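Long-range contact in 3-dehydroshikimate dehydratase (Bacillus anthracis, PDB 3DX5), which converts 3-dehydroshikimate to 3,4-dihydroxybenzoate with the help of a manganese ion, supplying the catechol unit of the siderophore petrobactin: residues Met1-Arg11 against Arg244-Phe255. Numbering follows the deposited sequence. Where two conformers were deposited one is given.
Sequences MKYSLCTISFR and RDTDHFASLEWF. With MN (manganese (II) ion), chain B; DHB (3,4-dihydroxybenzoic acid), chain D.
Strands 2-6 and 249-252, the first and last of this TIM barrel, run parallel and close it. The join is stitched by three backbone bonds, A250 N to K2 O (2.9 Å), S4 N to A250 O and L252 N to S4 O. Inside the barrel the hydroxyls of S4 and S251 meet, S4 OG donating a hydrogen bond to S251 OG at 2.7 Å, while S251 OG also bonds to E33 of the neighbouring strand 31-35. Toward the outer helix 259-272, Y3 CD1 lies 4.0 Å from L252 CD2. At the N-terminal end the bent chain of K2 folds over one face of the F249 ring, CE standing 3.9 Å from its centroid in a CH-pi contact; the placing of NZ is doubtful.

At the C-terminal ends of the strands a water bridges the two segments, accepting from C6 N and donating to S9 OG and L252 O. S9 OG also donates to W254 O in the carbonyl plane, on a lone pair, at 2.7 Å. R11 reaches along its extended chain to give NH2 to F255 O and NH1 to I8 O, both in the guanidinium plane, which fixes the rotation of the group; the F255 ring stands 78° to that plane, with CD1 over one face of the guanidinium, toward its rim. I8 CG2 meets F255 CE1 at 3.8 Å, and both side chains touch the bound 3,4-dihydroxybenzoate. The CB of E253 is directed away from 1-11, and its carboxylate chelates manganese through both oxygens; OE1 also accepts from K200. E142, D172, H198 and O3 of the 3,4-dihydroxybenzoate also bind the metal: a site at the C-terminal ends of the strands, as in xylose isomerase-like TIM barrels.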
loop_
_atom_site.group_PDB
_atom_site.type_symbol
_atom_site.label_atom_id
_atom_site.label_comp_id
_atom_site.label_asym_id
_atom_site.label_seq_id
_atom_site.Cartn_x
_atom_site.Cartn_y
_atom_site.Cartn_z
HETATM N N MSE A 1 14.570 4.011 26.966
HETATM C CA MSE A 1 14.987 3.294 25.735
HETATM C C MSE A 1 14.902 4.156 24.462
HETATM O O MSE A 1 14.569 5.344 24.525
HETATM C CB MSE A 1 14.187 1.994 25.590
HETATM C CG MSE A 1 12.688 2.134 25.724
HETATM SE SE MSE A 1 12.028 0.437 25.111
HETATM C CE MSE A 1 13.486 -0.034 23.892
ATOM N N LYS A 2 15.262 3.565 23.328
ATOM C CA LYS A 2 15.276 4.271 22.046
ATOM C C LYS A 2 14.086 3.876 21.203
ATOM O O LYS A 2 13.860 2.695 20.968
ATOM C CB LYS A 2 16.552 3.960 21.278
ATOM C CG LYS A 2 17.725 4.815 21.737
ATOM C CD LYS A 2 19.003 4.044 21.908
ATOM C CE LYS A 2 19.530 3.439 20.624
ATOM N NZ LYS A 2 19.438 1.976 20.675
ATOM N N TYR A 3 13.365 4.880 20.731
ATOM C CA TYR A 3 12.167 4.651 19.931
ATOM C C TYR A 3 12.446 5.011 18.493
ATOM O O TYR A 3 13.167 5.998 18.197
ATOM C CB TYR A 3 10.978 5.479 20.455
ATOM C CG TYR A 3 10.557 4.972 21.789
ATOM C CD1 TYR A 3 9.850 3.763 21.880
ATOM C CD2 TYR A 3 10.900 5.648 22.965
ATOM C CE1 TYR A 3 9.495 3.225 23.133
ATOM C CE2 TYR A 3 10.535 5.128 24.249
ATOM C CZ TYR A 3 9.844 3.898 24.302
ATOM O OH TYR A 3 9.477 3.324 25.509
ATOM N N SER A 4 11.848 4.233 17.608
ATOM C CA SER A 4 11.903 4.546 16.206
ATOM C C SER A 4 10.511 4.651 15.586
ATOM O O SER A 4 9.535 4.078 16.060
ATOM C CB SER A 4 12.788 3.541 15.436
ATOM O OG SER A 4 12.501 2.206 15.820
ATOM N N LEU A 5 10.461 5.376 14.488
ATOM C CA LEU A 5 9.274 5.554 13.703
ATOM C C LEU A 5 9.410 4.619 12.469
ATOM O O LEU A 5 10.496 4.517 11.921
ATOM C CB LEU A 5 9.318 7.033 13.292
ATOM C CG LEU A 5 8.342 7.595 12.316
ATOM C CD1 LEU A 5 8.285 9.080 12.500
ATOM C CD2 LEU A 5 8.833 7.246 10.908
ATOM N N CYS A 6 8.342 3.971 12.014
ATOM C CA CYS A 6 8.390 3.179 10.773
ATOM C C CYS A 6 7.773 3.961 9.646
ATOM O O CYS A 6 6.627 4.391 9.768
ATOM C CB CYS A 6 7.492 1.960 10.841
ATOM S SG CYS A 6 7.652 1.064 12.272
ATOM N N THR A 7 8.478 4.080 8.534
ATOM C CA THR A 7 7.884 4.736 7.348
ATOM C C THR A 7 6.681 3.967 6.761
ATOM O O THR A 7 5.853 4.574 6.110
ATOM C CB THR A 7 8.937 5.044 6.267
ATOM O OG1 THR A 7 9.348 3.831 5.631
ATOM C CG2 THR A 7 10.168 5.750 6.906
ATOM N N ILE A 8 6.563 2.657 7.041
ATOM C CA ILE A 8 5.346 1.926 6.660
ATOM C C ILE A 8 4.047 2.554 7.255
ATOM O O ILE A 8 2.988 2.425 6.671
ATOM C CB ILE A 8 5.435 0.411 7.018
ATOM C CG1 ILE A 8 4.398 -0.416 6.221
ATOM C CG2 ILE A 8 5.394 0.166 8.560
ATOM C CD1 ILE A 8 4.617 -2.015 6.338
ATOM N N SER A 9 4.148 3.267 8.388
ATOM C CA SER A 9 2.979 3.946 8.976
ATOM C C SER A 9 2.408 4.993 8.033
ATOM O O SER A 9 1.256 5.426 8.194
ATOM C CB SER A 9 3.342 4.599 10.353
ATOM O OG SER A 9 3.750 3.578 11.263
ATOM N N PHE A 10 3.226 5.425 7.065
ATOM C CA PHE A 10 2.839 6.515 6.135
ATOM C C PHE A 10 2.531 5.994 4.726
ATOM O O PHE A 10 2.487 6.782 3.780
ATOM C CB PHE A 10 3.980 7.552 6.086
ATOM C CG PHE A 10 4.214 8.212 7.403
ATOM C CD1 PHE A 10 3.500 9.375 7.739
ATOM C CD2 PHE A 10 5.089 7.648 8.339
ATOM C CE1 PHE A 10 3.661 9.981 8.994
ATOM C CE2 PHE A 10 5.251 8.231 9.606
ATOM C CZ PHE A 10 4.538 9.398 9.933
ATOM N N ARG A 11 2.319 4.674 4.592
ATOM C CA ARG A 11 2.168 4.013 3.259
ATOM C C ARG A 11 0.930 4.501 2.484
ATOM O O ARG A 11 0.848 4.310 1.270
ATOM C CB ARG A 11 2.114 2.481 3.445
ATOM C CG ARG A 11 0.768 1.975 4.135
ATOM C CD ARG A 11 0.929 0.567 4.828
ATOM N NE ARG A 11 -0.331 0.236 5.528
ATOM C CZ ARG A 11 -0.740 0.851 6.650
ATOM N NH1 ARG A 11 0.050 1.737 7.268
ATOM N NH2 ARG A 11 -1.921 0.559 7.180
ATOM N N ARG A 244 13.689 -1.830 28.587
ATOM C CA ARG A 244 14.210 -0.451 28.602
ATOM C C ARG A 244 15.696 -0.294 28.805
ATOM O O ARG A 244 16.217 0.758 28.475
ATOM C CB ARG A 244 13.458 0.483 29.566
ATOM C CG ARG A 244 13.772 0.336 31.025
ATOM C CD ARG A 244 12.697 1.082 31.750
ATOM N NE ARG A 244 12.964 1.394 33.154
ATOM C CZ ARG A 244 13.106 0.511 34.147
ATOM N NH1 ARG A 244 13.065 -0.802 33.928
ATOM N NH2 ARG A 244 13.324 0.950 35.377
ATOM N N ASP A 245 16.373 -1.310 29.335
ATOM C CA ASP A 245 17.834 -1.266 29.480
ATOM C C ASP A 245 18.515 -2.298 28.578
ATOM O O ASP A 245 19.512 -2.920 28.963
ATOM C CB ASP A 245 18.262 -1.531 30.931
ATOM C CG ASP A 245 17.761 -0.483 31.884
ATOM O OD1 ASP A 245 18.348 0.625 31.915
ATOM O OD2 ASP A 245 16.793 -0.770 32.622
ATOM N N THR A 246 17.939 -2.512 27.403
ATOM C CA THR A 246 18.636 -3.174 26.295
ATOM C C THR A 246 18.947 -2.024 25.359
ATOM O O THR A 246 18.391 -0.924 25.507
ATOM C CB THR A 246 17.784 -4.262 25.539
ATOM O OG1 THR A 246 16.668 -3.645 24.882
ATOM C CG2 THR A 246 17.245 -5.318 26.503
ATOM N N ASP A 247 19.808 -2.286 24.386
ATOM C CA ASP A 247 20.270 -1.244 23.503
ATOM C C ASP A 247 19.467 -1.152 22.194
ATOM O O ASP A 247 19.772 -0.321 21.340
ATOM C CB ASP A 247 21.758 -1.474 23.219
ATOM C CG ASP A 247 22.617 -1.347 24.473
ATOM O OD1 ASP A 247 22.297 -0.513 25.339
ATOM O OD2 ASP A 247 23.613 -2.082 24.590
ATOM N N HIS A 248 18.441 -1.983 22.048
ATOM C CA HIS A 248 17.728 -2.126 20.747
ATOM C C HIS A 248 16.628 -1.113 20.581
ATOM O O HIS A 248 16.026 -0.645 21.566
ATOM C CB HIS A 248 17.191 -3.552 20.572
ATOM C CG HIS A 248 18.201 -4.604 20.935
ATOM N ND1 HIS A 248 19.467 -4.645 20.386
ATOM C CD2 HIS A 248 18.152 -5.614 21.845
ATOM C CE1 HIS A 248 20.142 -5.660 20.912
ATOM N NE2 HIS A 248 19.363 -6.259 21.804
ATOM N N PHE A 249 16.399 -0.712 19.339
ATOM C CA PHE A 249 15.319 0.210 19.057
ATOM C C PHE A 249 13.980 -0.510 19.169
ATOM O O PHE A 249 13.858 -1.696 18.790
ATOM C CB PHE A 249 15.471 0.773 17.639
ATOM C CG PHE A 249 16.406 1.978 17.553
ATOM C CD1 PHE A 249 17.784 1.811 17.265
ATOM C CD2 PHE A 249 15.913 3.266 17.769
ATOM C CE1 PHE A 249 18.645 2.931 17.209
ATOM C CE2 PHE A 249 16.746 4.381 17.692
ATOM C CZ PHE A 249 18.125 4.222 17.412
ATOM N N ALA A 250 12.970 0.217 19.638
ATOM C CA ALA A 250 11.600 -0.270 19.555
ATOM C C ALA A 250 10.867 0.638 18.615
ATOM O O ALA A 250 10.764 1.840 18.874
ATOM C CB ALA A 250 10.919 -0.259 20.972
ATOM N N SER A 251 10.334 0.084 17.522
ATOM C CA SER A 251 9.520 0.886 16.611
ATOM C C SER A 251 8.061 0.952 17.072
ATOM O O SER A 251 7.502 -0.078 17.463
ATOM C CB SER A 251 9.537 0.251 15.216
ATOM O OG SER A 251 10.677 0.690 14.508
ATOM N N LEU A 252 7.436 2.129 16.956
ATOM C CA LEU A 252 6.019 2.279 17.198
ATOM C C LEU A 252 5.318 1.925 15.886
ATOM O O LEU A 252 5.133 2.793 15.018
ATOM C CB LEU A 252 5.660 3.721 17.667
ATOM C CG LEU A 252 6.435 4.195 18.907
ATOM C CD1 LEU A 252 5.942 5.569 19.364
ATOM C CD2 LEU A 252 6.351 3.144 20.071
ATOM N N GLU A 253 4.973 0.649 15.731
ATOM C CA GLU A 253 4.464 0.150 14.464
ATOM C C GLU A 253 2.983 0.440 14.330
ATOM O O GLU A 253 2.142 -0.467 14.508
ATOM C CB GLU A 253 4.684 -1.359 14.376
ATOM C CG GLU A 253 4.565 -1.903 12.945
ATOM C CD GLU A 253 4.786 -3.412 12.886
ATOM O OE1 GLU A 253 4.449 -4.092 13.882
ATOM O OE2 GLU A 253 5.303 -3.909 11.849
ATOM N N TRP A 254 2.652 1.672 13.968
ATOM C CA TRP A 254 1.254 2.068 13.830
ATOM C C TRP A 254 0.744 1.860 12.415
ATOM O O TRP A 254 1.315 2.393 11.452
ATOM C CB TRP A 254 1.097 3.555 14.221
ATOM C CG TRP A 254 -0.320 4.058 14.166
ATOM C CD1 TRP A 254 -0.816 5.006 13.327
ATOM C CD2 TRP A 254 -1.404 3.660 15.019
ATOM N NE1 TRP A 254 -2.142 5.228 13.593
ATOM C CE2 TRP A 254 -2.533 4.424 14.637
ATOM C CE3 TRP A 254 -1.524 2.741 16.074
ATOM C CZ2 TRP A 254 -3.792 4.283 15.250
ATOM C CZ3 TRP A 254 -2.785 2.603 16.713
ATOM C CH2 TRP A 254 -3.902 3.388 16.296
ATOM N N PHE A 255 -0.334 1.099 12.275
ATOM C CA PHE A 255 -0.918 0.834 10.970
ATOM C C PHE A 255 -2.269 1.569 10.796
ATOM O O PHE A 255 -2.914 1.418 9.775
ATOM C CB PHE A 255 -1.141 -0.668 10.813
ATOM C CG PHE A 255 0.124 -1.457 10.640
ATOM C CD1 PHE A 255 1.098 -1.037 9.728
ATOM C CD2 PHE A 255 0.325 -2.633 11.352
ATOM C CE1 PHE A 255 2.228 -1.763 9.504
ATOM C CE2 PHE A 255 1.481 -3.392 11.144
ATOM C CZ PHE A 255 2.448 -2.945 10.229
HETATM MN MN MN B . 5.566 -5.967 13.008
HETATM C C1 DHB D . 3.753 -6.038 8.499
HETATM C C2 DHB D . 4.207 -6.116 9.812
HETATM C C3 DHB D . 3.337 -6.488 10.842
HETATM O O3 DHB D . 3.711 -6.592 12.156
HETATM C C4 DHB D . 1.953 -6.822 10.498
HETATM O O4 DHB D . 1.144 -7.186 11.518
HETATM C C5 DHB D . 1.518 -6.770 9.177
HETATM C C6 DHB D . 2.432 -6.370 8.186
HETATM C C DHB D . 4.722 -5.609 7.410
HETATM O O1 DHB D . 4.419 -5.553 6.213
HETATM O O2 DHB D . 5.959 -5.247 7.743
HETATM O O HOH W 1 16.620 1.039 23.577
HETATM O O HOH W 2 5.742 4.584 13.035
#